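Local coordinates for protein putative SAM-dependent O-methyltranferase (Podospora anserina, PDB 4YMH) that binds S-adenosyl-L-homocysteine and S-adenosylmethionine and probably acts as a cation-dependent O-methyltransferase that uses the latter as methyl donor, at residues Ala92-Glu98 against Arg119-Gly125; Glu135-Ile141 against Gly161-Ala165. One frame throughout, in Å; residues are numbered along the deposited sequence.

Overall arrangement
Both contacts reach the same seven-stranded mixed sheet of a class I, Rossmann-like methyltransferase fold, and their centres lie 14 Å apart. Contact 1 comes first along the chain and is complete before contact 2 begins. It pairs two strands of the sheet, the parallel 93-98 and 120-124, the second outermost within this chain. Contact 2 lies beyond strand 68-72 and sets the short strand 163-164, which follows helix 150-159, against the start of strand 138-143. The two touch directly, Val95 CG2 lying 3.9 Å from Phe138 CE2. Contact 1 carries cofactor-binding Glu98, whereas in contact 2 the side chain of Ile141 stays about 12 Å from the bound S-adenosyl-L-homocysteine.

Contact 1: Ala92-Glu98 against Arg119-Gly125; sequences AEIVTLE and RVKLIEG. With SAH (S-adenosyl-L-homocysteine), chain E.
With CG lodged between its backbone N and carbonyl carbon (chi1 68°), Arg119 carries its extended chain along to Ala92. Its NH1 donates to Ala92 O at 2.9 Å, in the guanidinium plane and on a carbonyl lone pair, while Thr87 OG1 and Tyr84 O bond to NH1 and NH2. With an alanine here the guanidinium is gone, and Ala92 O, Thr87 OG1 and Tyr84 O would probably all lose a partner, freeing this strand end from residues 84-87. Glu98 instead bends at chi2 (63°), which turns its carboxylate to the cofactor ribose: SAH O3' donates to Glu98 OE1 at 3.0 Å and SAH O2' to Glu98 OE2 at 2.9 Å. An acidic residue ending the second strand and holding both ribose hydroxyls is a hallmark of class I methyltransferases. Backbone N-H groups of Tyr75 and Ser100 also hold this carboxylate.

Between these ends the strands run parallel, 22° apart, through alternating bonds such as Ile94 N to Arg119 O (2.8 Å). On one face Leu97 lies alongside Ile123, CD2 to CB 3.6 Å, and Val95 CG1 meets Ile123 CD1 at 3.8 Å. On the other, Leu122 CD1 reaches Thr96 CG2 at 3.7 Å. The pair completes a beta-alpha-beta crossover through helix 101-114, which covers Glu98 and Val120; helix 127-133 packs on Leu97 and Ile123, and strand 68-72 continues the sheet beside 93-98.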
loop_
_atom_site.group_PDB
_atom_site.type_symbol
_atom_site.label_atom_id
_atom_site.label_comp_id
_atom_site.label_asym_id
_atom_site.label_seq_id
_atom_site.Cartn_x
_atom_site.Cartn_y
_atom_site.Cartn_z
ATOM N N ALA A 92 12.983 18.218 3.539
ATOM C CA ALA A 92 13.327 17.552 2.286
ATOM C C ALA A 92 13.123 18.472 1.086
ATOM O O ALA A 92 12.164 19.259 1.043
ATOM C CB ALA A 92 12.489 16.276 2.104
ATOM N N GLU A 93 14.029 18.370 0.119
ATOM C CA GLU A 93 13.853 19.028 -1.168
ATOM C C GLU A 93 12.797 18.280 -1.963
ATOM O O GLU A 93 12.779 17.049 -2.016
ATOM C CB GLU A 93 15.165 19.093 -1.965
ATOM C CG GLU A 93 15.032 19.868 -3.288
ATOM C CD GLU A 93 16.298 19.852 -4.149
ATOM O OE1 GLU A 93 17.212 19.047 -3.875
ATOM O OE2 GLU A 93 16.379 20.657 -5.104
ATOM N N ILE A 94 11.903 19.037 -2.572
ATOM C CA ILE A 94 10.856 18.468 -3.400
ATOM C C ILE A 94 10.966 19.077 -4.783
ATOM O O ILE A 94 10.885 20.288 -4.936
ATOM C CB ILE A 94 9.479 18.726 -2.797
ATOM C CG1 ILE A 94 9.412 18.055 -1.426
ATOM C CG2 ILE A 94 8.381 18.195 -3.705
ATOM C CD1 ILE A 94 8.405 18.645 -0.532
ATOM N N VAL A 95 11.214 18.233 -5.776
ATOM C CA VAL A 95 11.325 18.674 -7.154
ATOM C C VAL A 95 10.084 18.184 -7.880
ATOM O O VAL A 95 9.731 17.009 -7.797
ATOM C CB VAL A 95 12.597 18.123 -7.838
ATOM C CG1 VAL A 95 12.609 18.475 -9.331
ATOM C CG2 VAL A 95 13.843 18.640 -7.130
ATOM N N THR A 96 9.387 19.079 -8.559
ATOM C CA THR A 96 8.205 18.634 -9.265
ATOM C C THR A 96 8.247 19.134 -10.702
ATOM O O THR A 96 8.622 20.283 -10.968
ATOM C CB THR A 96 6.914 19.071 -8.525
ATOM O OG1 THR A 96 5.766 18.652 -9.275
ATOM C CG2 THR A 96 6.877 20.578 -8.292
ATOM N N LEU A 97 7.915 18.241 -11.636
ATOM C CA LEU A 97 8.039 18.538 -13.061
ATOM C C LEU A 97 6.681 18.770 -13.707
ATOM O O LEU A 97 5.756 17.990 -13.483
ATOM C CB LEU A 97 8.752 17.397 -13.790
ATOM C CG LEU A 97 10.110 16.957 -13.252
ATOM C CD1 LEU A 97 10.686 15.886 -14.156
ATOM C CD2 LEU A 97 11.058 18.154 -13.155
ATOM N N GLU A 98 6.558 19.815 -14.528
ATOM C CA GLU A 98 5.260 20.097 -15.147
ATOM C C GLU A 98 5.423 20.780 -16.499
ATOM O O GLU A 98 6.304 21.623 -16.652
ATOM C CB GLU A 98 4.407 20.967 -14.209
ATOM C CG GLU A 98 3.100 21.465 -14.820
ATOM C CD GLU A 98 2.140 20.339 -15.201
ATOM O OE1 GLU A 98 1.891 19.444 -14.359
ATOM O OE2 GLU A 98 1.624 20.352 -16.347
ATOM N N ARG A 119 12.600 25.018 -0.604
ATOM C CA ARG A 119 12.739 23.565 -0.804
ATOM C C ARG A 119 11.773 22.917 -1.802
ATOM O O ARG A 119 11.980 21.763 -2.191
ATOM C CB ARG A 119 12.631 22.832 0.540
ATOM C CG ARG A 119 11.280 22.831 1.241
ATOM C CD ARG A 119 11.467 22.192 2.645
ATOM N NE ARG A 119 10.226 22.036 3.409
ATOM C CZ ARG A 119 9.483 20.930 3.430
ATOM N NH1 ARG A 119 9.843 19.873 2.723
ATOM N NH2 ARG A 119 8.377 20.880 4.155
ATOM N N VAL A 120 10.724 23.628 -2.211
ATOM C CA VAL A 120 9.849 23.148 -3.285
ATOM C C VAL A 120 10.244 23.816 -4.592
ATOM O O VAL A 120 10.237 25.022 -4.690
ATOM C CB VAL A 120 8.369 23.428 -3.002
ATOM C CG1 VAL A 120 7.515 23.011 -4.183
ATOM C CG2 VAL A 120 7.933 22.714 -1.729
ATOM N N LYS A 121 10.597 23.021 -5.588
ATOM C CA LYS A 121 11.172 23.523 -6.819
ATOM C C LYS A 121 10.373 22.998 -8.007
ATOM O O LYS A 121 10.368 21.801 -8.267
ATOM C CB LYS A 121 12.637 23.098 -6.918
ATOM C CG LYS A 121 13.398 23.678 -8.098
ATOM C CD LYS A 121 14.829 23.160 -8.105
ATOM C CE LYS A 121 15.650 23.784 -9.222
ATOM N NZ LYS A 121 17.058 23.298 -9.201
ATOM N N LEU A 122 9.678 23.893 -8.704
ATOM C CA LEU A 122 8.922 23.505 -9.891
ATOM C C LEU A 122 9.755 23.734 -11.143
ATOM O O LEU A 122 10.258 24.830 -11.379
ATOM C CB LEU A 122 7.610 24.281 -9.987
ATOM C CG LEU A 122 6.739 24.037 -11.221
ATOM C CD1 LEU A 122 6.362 22.577 -11.350
ATOM C CD2 LEU A 122 5.492 24.901 -11.158
ATOM N N ILE A 123 9.906 22.681 -11.934
ATOM C CA ILE A 123 10.667 22.755 -13.164
ATOM C C ILE A 123 9.733 22.591 -14.354
ATOM O O ILE A 123 9.012 21.583 -14.489
ATOM C CB ILE A 123 11.784 21.690 -13.191
ATOM C CG1 ILE A 123 12.732 21.920 -12.004
ATOM C CG2 ILE A 123 12.537 21.729 -14.519
ATOM C CD1 ILE A 123 13.877 20.952 -11.927
ATOM N N GLU A 124 9.757 23.589 -15.216
ATOM C CA GLU A 124 8.854 23.639 -16.313
ATOM C C GLU A 124 9.428 22.986 -17.553
ATOM O O GLU A 124 10.598 23.068 -17.817
ATOM C CB GLU A 124 8.493 25.079 -16.565
ATOM C CG GLU A 124 9.701 25.978 -16.577
ATOM C CD GLU A 124 10.209 26.433 -15.207
ATOM O OE1 GLU A 124 9.638 27.409 -14.679
ATOM O OE2 GLU A 124 11.223 25.886 -14.706
ATOM N N GLY A 125 8.576 22.340 -18.310
ATOM C CA GLY A 125 8.968 21.783 -19.588
ATOM C C GLY A 125 8.577 20.326 -19.691
ATOM O O GLY A 125 8.224 19.701 -18.681
HETATM N N SAH E . 0.047 14.890 -9.248
HETATM C CA SAH E . -1.149 15.682 -9.317
HETATM C CB SAH E . -1.921 15.423 -10.608
HETATM C CG SAH E . -1.108 15.251 -11.887
HETATM S SD SAH E . -2.161 15.142 -13.285
HETATM C C SAH E . -2.057 15.400 -8.150
HETATM O O SAH E . -2.895 16.210 -7.831
HETATM O OXT SAH E . -1.936 14.345 -7.546
HETATM C "C5'" SAH E . -0.919 14.978 -14.501
HETATM C "C4'" SAH E . -0.141 16.253 -14.788
HETATM O "O4'" SAH E . 0.953 15.955 -15.634
HETATM C "C3'" SAH E . -0.958 17.285 -15.528
HETATM O "O3'" SAH E . -0.929 18.524 -14.860
HETATM C "C2'" SAH E . -0.293 17.400 -16.875
HETATM O "O2'" SAH E . -0.398 18.667 -17.443
HETATM C "C1'" SAH E . 1.124 16.959 -16.603
HETATM N N9 SAH E . 1.804 16.398 -17.779
HETATM C C8 SAH E . 1.288 15.649 -18.736
HETATM N N7 SAH E . 2.207 15.323 -19.628
HETATM C C5 SAH E . 3.337 15.861 -19.241
HETATM C C6 SAH E . 4.714 15.897 -19.726
HETATM N N6 SAH E . 5.008 15.265 -20.841
HETATM N N1 SAH E . 5.631 16.560 -19.027
HETATM C C2 SAH E . 5.299 17.175 -17.897
HETATM N N3 SAH E . 4.081 17.185 -17.390
HETATM C C4 SAH E . 3.076 16.555 -18.009
#

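Contact 2: Glu135-Ile141 against Gly161-Ala165; sequences EGEFDLI and GLLSA
Phe138 and Leu163 form one parallel bridge, CA to CA 5.1 Å, with Phe138 N donating to Leu162 O at 2.7 Å and Ser164 N to Phe138 O at 2.9 Å. The pairing is brief: the chain turns a corner at Asp139 and another at Ala165.

Ser164 carries the polar side-chain link. Its OG sits between its own backbone N and carbonyl carbon (chi1 68°), and from there donates to Asp139 OD1 at 2.7 Å. It arrives on the anti side of the carboxylate, slightly out of its plane, while the other oxygen, OD2, makes a salt bridge with Lys67, so each carboxylate oxygen of Asp139 has its own partner. Glu137 lays its extended chain over Ser164, CD to CB 3.7 Å, and a water continues the link, donating to Glu137 OE1 and accepting from Ala165 N.

The apolar side is built differently. Leu162 CD2 packs its methyl on a backbone oxygen, Gly136 O, at 3.5 Å, and stands 4.4 Å from Phe138 CE1. Leu162 O lies at the edge of the Phe138 ring, near the ring plane. Ile141 and Leu163 cross at an angle, their CD1 atoms 3.8 Å apart.

Gly161 ends helix 150-159 in a Schellman motif, its positive phi (61°) turning the chain toward the sheet. Ile157 of that helix covers Ile141 and Leu163. Strand 68-72 flanks the other segment: Leu70 packs on Phe138 and Ile141, and Arg68 makes a cation-pi contact with the Phe138 ring. From Asp139 onward, backbone bonds to Ile168 bring in strand 167-171, so this short bridge precedes the pairing of strand 138-143 with 167-171.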
loop_
_atom_site.group_PDB
_atom_site.type_symbol
_atom_site.label_atom_id
_atom_site.label_comp_id
_atom_site.label_asym_id
_atom_site.label_seq_id
_atom_site.Cartn_x
_atom_site.Cartn_y
_atom_site.Cartn_z
ATOM N N GLU A 135 20.091 16.022 -11.271
ATOM C CA GLU A 135 21.318 15.471 -10.700
ATOM C C GLU A 135 21.070 14.814 -9.336
ATOM O O GLU A 135 20.068 15.085 -8.679
ATOM C CB GLU A 135 22.377 16.570 -10.564
ATOM C CG GLU A 135 22.682 17.316 -11.857
ATOM C CD GLU A 135 23.797 16.670 -12.665
ATOM O OE1 GLU A 135 24.437 15.730 -12.151
ATOM O OE2 GLU A 135 24.031 17.101 -13.816
ATOM N N GLY A 136 21.988 13.956 -8.910
ATOM C CA GLY A 136 21.882 13.324 -7.604
ATOM C C GLY A 136 20.842 12.220 -7.572
ATOM O O GLY A 136 20.585 11.568 -8.581
ATOM N N GLU A 137 20.230 12.002 -6.415
ATOM C CA GLU A 137 19.280 10.913 -6.304
ATOM C C GLU A 137 18.105 11.284 -5.412
ATOM O O GLU A 137 18.187 12.203 -4.586
ATOM C CB GLU A 137 19.975 9.658 -5.770
ATOM C CG GLU A 137 20.583 9.855 -4.396
ATOM C CD GLU A 137 21.381 8.651 -3.924
ATOM O OE1 GLU A 137 21.740 7.804 -4.771
ATOM O OE2 GLU A 137 21.655 8.562 -2.703
ATOM N N PHE A 138 17.014 10.554 -5.586
ATOM C CA PHE A 138 15.810 10.786 -4.811
ATOM C C PHE A 138 15.425 9.514 -4.050
ATOM O O PHE A 138 15.591 8.409 -4.566
ATOM C CB PHE A 138 14.671 11.245 -5.731
ATOM C CG PHE A 138 14.939 12.557 -6.429
ATOM C CD1 PHE A 138 15.546 12.589 -7.676
ATOM C CD2 PHE A 138 14.583 13.760 -5.837
ATOM C CE1 PHE A 138 15.793 13.792 -8.319
ATOM C CE2 PHE A 138 14.830 14.972 -6.477
ATOM C CZ PHE A 138 15.433 14.986 -7.717
ATOM N N ASP A 139 14.923 9.686 -2.829
ATOM C CA ASP A 139 14.496 8.575 -1.982
ATOM C C ASP A 139 13.057 8.194 -2.275
ATOM O O ASP A 139 12.627 7.085 -1.967
ATOM C CB ASP A 139 14.619 8.925 -0.498
ATOM C CG ASP A 139 16.042 9.053 -0.035
ATOM O OD1 ASP A 139 16.941 8.473 -0.676
ATOM O OD2 ASP A 139 16.257 9.725 0.997
ATOM N N LEU A 140 12.299 9.126 -2.845
ATOM C CA LEU A 140 10.927 8.829 -3.236
ATOM C C LEU A 140 10.629 9.540 -4.530
ATOM O O LEU A 140 10.894 10.740 -4.671
ATOM C CB LEU A 140 9.925 9.233 -2.148
ATOM C CG LEU A 140 8.470 8.796 -2.377
ATOM C CD1 LEU A 140 7.759 8.597 -1.054
ATOM C CD2 LEU A 140 7.676 9.788 -3.254
ATOM N N ILE A 141 10.099 8.783 -5.485
ATOM C CA ILE A 141 9.734 9.337 -6.776
ATOM C C ILE A 141 8.275 9.005 -7.088
ATOM O O ILE A 141 7.888 7.850 -7.079
ATOM C CB ILE A 141 10.653 8.786 -7.897
ATOM C CG1 ILE A 141 12.125 9.054 -7.536
ATOM C CG2 ILE A 141 10.285 9.417 -9.231
ATOM C CD1 ILE A 141 13.130 8.609 -8.580
ATOM N N GLY A 161 20.523 6.514 -12.438
ATOM C CA GLY A 161 20.640 6.365 -11.001
ATOM C C GLY A 161 20.013 7.503 -10.217
ATOM O O GLY A 161 20.602 7.991 -9.253
ATOM N N LEU A 162 18.811 7.913 -10.620
ATOM C CA LEU A 162 18.103 9.017 -9.959
ATOM C C LEU A 162 17.312 8.510 -8.763
ATOM O O LEU A 162 16.837 9.290 -7.940
ATOM C CB LEU A 162 17.167 9.728 -10.940
ATOM C CG LEU A 162 17.792 10.650 -11.991
ATOM C CD1 LEU A 162 16.750 11.060 -13.036
ATOM C CD2 LEU A 162 18.389 11.878 -11.334
ATOM N N LEU A 163 17.160 7.194 -8.690
ATOM C CA LEU A 163 16.567 6.529 -7.537
ATOM C C LEU A 163 17.663 6.088 -6.583
ATOM O O LEU A 163 18.591 5.393 -6.995
ATOM C CB LEU A 163 15.759 5.310 -7.974
ATOM C CG LEU A 163 14.989 4.627 -6.839
ATOM C CD1 LEU A 163 13.803 5.491 -6.425
ATOM C CD2 LEU A 163 14.544 3.219 -7.262
ATOM N N SER A 164 17.558 6.463 -5.310
ATOM C CA SER A 164 18.556 6.042 -4.333
ATOM C C SER A 164 18.499 4.531 -4.085
ATOM O O SER A 164 17.528 3.872 -4.449
ATOM C CB SER A 164 18.365 6.785 -3.006
ATOM O OG SER A 164 17.157 6.385 -2.382
ATOM N N ALA A 165 19.539 4.005 -3.437
ATOM C CA ALA A 165 19.655 2.570 -3.151
ATOM C C ALA A 165 18.438 2.022 -2.417
ATOM O O ALA A 165 17.922 0.956 -2.764
ATOM C CB ALA A 165 20.927 2.291 -2.340
HETATM O O HOH W 1 21.975 5.516 -2.869
#